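Local coordinates for protein nigerythrin (Desulfovibrio vulgaris subsp. vulgaris, PDB 1YV1) that shows NADH peroxidase activity in vitro, pairing a rubredoxin-like iron centre with a hemerythrin-like diiron centre in each subunit of a homodimer, at residues His172-Cys177 and Pro190-Pro195. Residues are numbered along the deposited sequence; the frame is centred on the assembly and turned at random.
Sequences HLCPIC and PICFRP. With FE2 (Fe (II) ion), chain E.
Cys174 SG is gripped from two directions: the ferrous iron binds it at 2.3 Å, and the backbone N of Ile176, within the same loop, donates a hydrogen bond to it over 3.5 Å with an N-H...S angle of 150°. Cys192 SG, 3.6 Å from Cys174 SG, approaches the metal from the other loop. The corresponding hydrogen bond to Cys192 SG, from the backbone N of Arg194, is long and weak. Cys177 SG is the third ligand here, and Cys189 SG completes the four-sulfur site. Leading and trailing cysteines reach the iron differently: Cys174 holds SG anti to the backbone N (chi1 174°), whereas Cys177 and Cys192, each the trailing cysteine of its loop, place SG between N and the carbonyl carbon (chi1 near 70°). Two such loops closing over one iron are the knuckles of a rubredoxin-like centre of one iron held by four cysteines, the electron-transfer module of rubrerythrins. No hydrogen bond joins the segments; besides the shared iron, they meet through van der Waals contacts. On one flank Ile191 lays CB and CG2 against Cys177 SG, CB at 3.7 Å, and also touches Arg144 and Leu147 of helix 136-161. On the other, Arg194 crosses Ile176 at about a right angle; Ile176 CG1 sits over one guanidinium face, offset toward its rim. Arg194 CB meets Cys174 SG at 3.7 Å; beyond CB the chain bends at chi2, and CD and NE come to lie against Ile176 CG1, NE at 3.7 Å. NE is hydrogen-bonded to Thr198 OG1. Toward the four-helix domain, Cys177 O accepts a hydrogen bond from NE2 of His76, a ligand of the diiron site.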
loop_
_atom_site.group_PDB
_atom_site.type_symbol
_atom_site.label_atom_id
_atom_site.label_comp_id
_atom_site.label_asym_id
_atom_site.label_seq_id
_atom_site.Cartn_x
_atom_site.Cartn_y
_atom_site.Cartn_z
ATOM N N HIS A 172 4.981 -14.171 11.238
ATOM C CA HIS A 172 4.891 -15.586 10.906
ATOM C C HIS A 172 4.788 -15.785 9.401
ATOM O O HIS A 172 3.889 -15.256 8.752
ATOM C CB HIS A 172 3.688 -16.190 11.623
ATOM C CG HIS A 172 3.794 -16.123 13.115
ATOM N ND1 HIS A 172 4.648 -16.932 13.834
ATOM C CD2 HIS A 172 3.197 -15.310 14.018
ATOM C CE1 HIS A 172 4.571 -16.620 15.116
ATOM N NE2 HIS A 172 3.698 -15.639 15.255
ATOM N N LEU A 173 5.726 -16.555 8.861
ATOM C CA LEU A 173 5.799 -16.819 7.432
ATOM C C LEU A 173 5.306 -18.207 7.048
ATOM O O LEU A 173 5.753 -19.203 7.613
ATOM C CB LEU A 173 7.248 -16.666 6.966
ATOM C CG LEU A 173 7.563 -17.001 5.507
ATOM C CD1 LEU A 173 6.951 -15.944 4.602
ATOM C CD2 LEU A 173 9.068 -17.055 5.307
ATOM N N CYS A 174 4.390 -18.267 6.081
ATOM C CA CYS A 174 3.872 -19.545 5.603
ATOM C C CYS A 174 4.921 -20.126 4.657
ATOM O O CYS A 174 5.306 -19.483 3.687
ATOM C CB CYS A 174 2.560 -19.351 4.846
ATOM S SG CYS A 174 1.968 -20.881 4.090
ATOM N N PRO A 175 5.387 -21.356 4.925
ATOM C CA PRO A 175 6.402 -22.006 4.088
ATOM C C PRO A 175 5.940 -22.402 2.690
ATOM O O PRO A 175 6.762 -22.665 1.811
ATOM C CB PRO A 175 6.795 -23.225 4.914
ATOM C CG PRO A 175 5.495 -23.590 5.576
ATOM C CD PRO A 175 4.972 -22.240 6.030
ATOM N N ILE A 176 4.629 -22.433 2.492
ATOM C CA ILE A 176 4.067 -22.838 1.213
ATOM C C ILE A 176 3.824 -21.717 0.202
ATOM O O ILE A 176 4.114 -21.884 -0.985
ATOM C CB ILE A 176 2.740 -23.613 1.436
ATOM C CG1 ILE A 176 2.999 -24.840 2.318
ATOM C CG2 ILE A 176 2.147 -24.041 0.110
ATOM C CD1 ILE A 176 4.028 -25.795 1.753
ATOM N N CYS A 177 3.323 -20.572 0.660
ATOM C CA CYS A 177 3.018 -19.486 -0.266
ATOM C C CYS A 177 3.672 -18.140 0.023
ATOM O O CYS A 177 3.588 -17.227 -0.793
ATOM C CB CYS A 177 1.504 -19.290 -0.335
ATOM S SG CYS A 177 0.800 -18.631 1.189
ATOM N N PRO A 190 -4.488 -17.747 5.120
ATOM C CA PRO A 190 -5.694 -17.439 4.345
ATOM C C PRO A 190 -5.527 -17.688 2.850
ATOM O O PRO A 190 -6.507 -17.723 2.106
ATOM C CB PRO A 190 -5.939 -15.970 4.665
ATOM C CG PRO A 190 -4.548 -15.440 4.807
ATOM C CD PRO A 190 -3.868 -16.513 5.637
ATOM N N ILE A 191 -4.284 -17.863 2.413
ATOM C CA ILE A 191 -4.008 -18.106 1.005
ATOM C C ILE A 191 -4.016 -19.591 0.645
ATOM O O ILE A 191 -4.600 -19.975 -0.368
ATOM C CB ILE A 191 -2.649 -17.484 0.588
ATOM C CG1 ILE A 191 -2.742 -15.957 0.662
ATOM C CG2 ILE A 191 -2.268 -17.935 -0.824
ATOM C CD1 ILE A 191 -1.444 -15.240 0.366
ATOM N N CYS A 192 -3.383 -20.426 1.469
ATOM C CA CYS A 192 -3.324 -21.860 1.180
ATOM C C CYS A 192 -3.838 -22.769 2.297
ATOM O O CYS A 192 -3.788 -23.996 2.171
ATOM C CB CYS A 192 -1.892 -22.265 0.823
ATOM S SG CYS A 192 -0.738 -22.226 2.215
ATOM N N PHE A 193 -4.320 -22.168 3.383
ATOM C CA PHE A 193 -4.870 -22.902 4.527
ATOM C C PHE A 193 -3.863 -23.673 5.379
ATOM O O PHE A 193 -4.246 -24.474 6.236
ATOM C CB PHE A 193 -5.983 -23.851 4.059
ATOM C CG PHE A 193 -7.270 -23.154 3.701
ATOM C CD1 PHE A 193 -7.337 -21.765 3.626
ATOM C CD2 PHE A 193 -8.419 -23.892 3.436
ATOM C CE1 PHE A 193 -8.528 -21.123 3.293
ATOM C CE2 PHE A 193 -9.615 -23.260 3.102
ATOM C CZ PHE A 193 -9.670 -21.874 3.030
ATOM N N ARG A 194 -2.581 -23.424 5.154
ATOM C CA ARG A 194 -1.534 -24.083 5.922
ATOM C C ARG A 194 -1.715 -23.753 7.405
ATOM O O ARG A 194 -1.816 -22.588 7.778
ATOM C CB ARG A 194 -0.164 -23.587 5.455
ATOM C CG ARG A 194 1.022 -24.350 6.025
ATOM C CD ARG A 194 1.096 -25.738 5.431
ATOM N NE ARG A 194 2.391 -26.370 5.668
ATOM C CZ ARG A 194 2.784 -27.489 5.071
ATOM N NH1 ARG A 194 1.977 -28.094 4.208
ATOM N NH2 ARG A 194 3.982 -28.001 5.329
ATOM N N PRO A 195 -1.781 -24.780 8.269
ATOM C CA PRO A 195 -1.948 -24.530 9.704
ATOM C C PRO A 195 -0.777 -23.725 10.273
ATOM O O PRO A 195 0.358 -23.847 9.814
ATOM C CB PRO A 195 -2.024 -25.937 10.288
ATOM C CG PRO A 195 -2.701 -26.702 9.192
ATOM C CD PRO A 195 -1.976 -26.207 7.961
HETATM FE FE FE2 E . 0.192 -20.204 2.745
#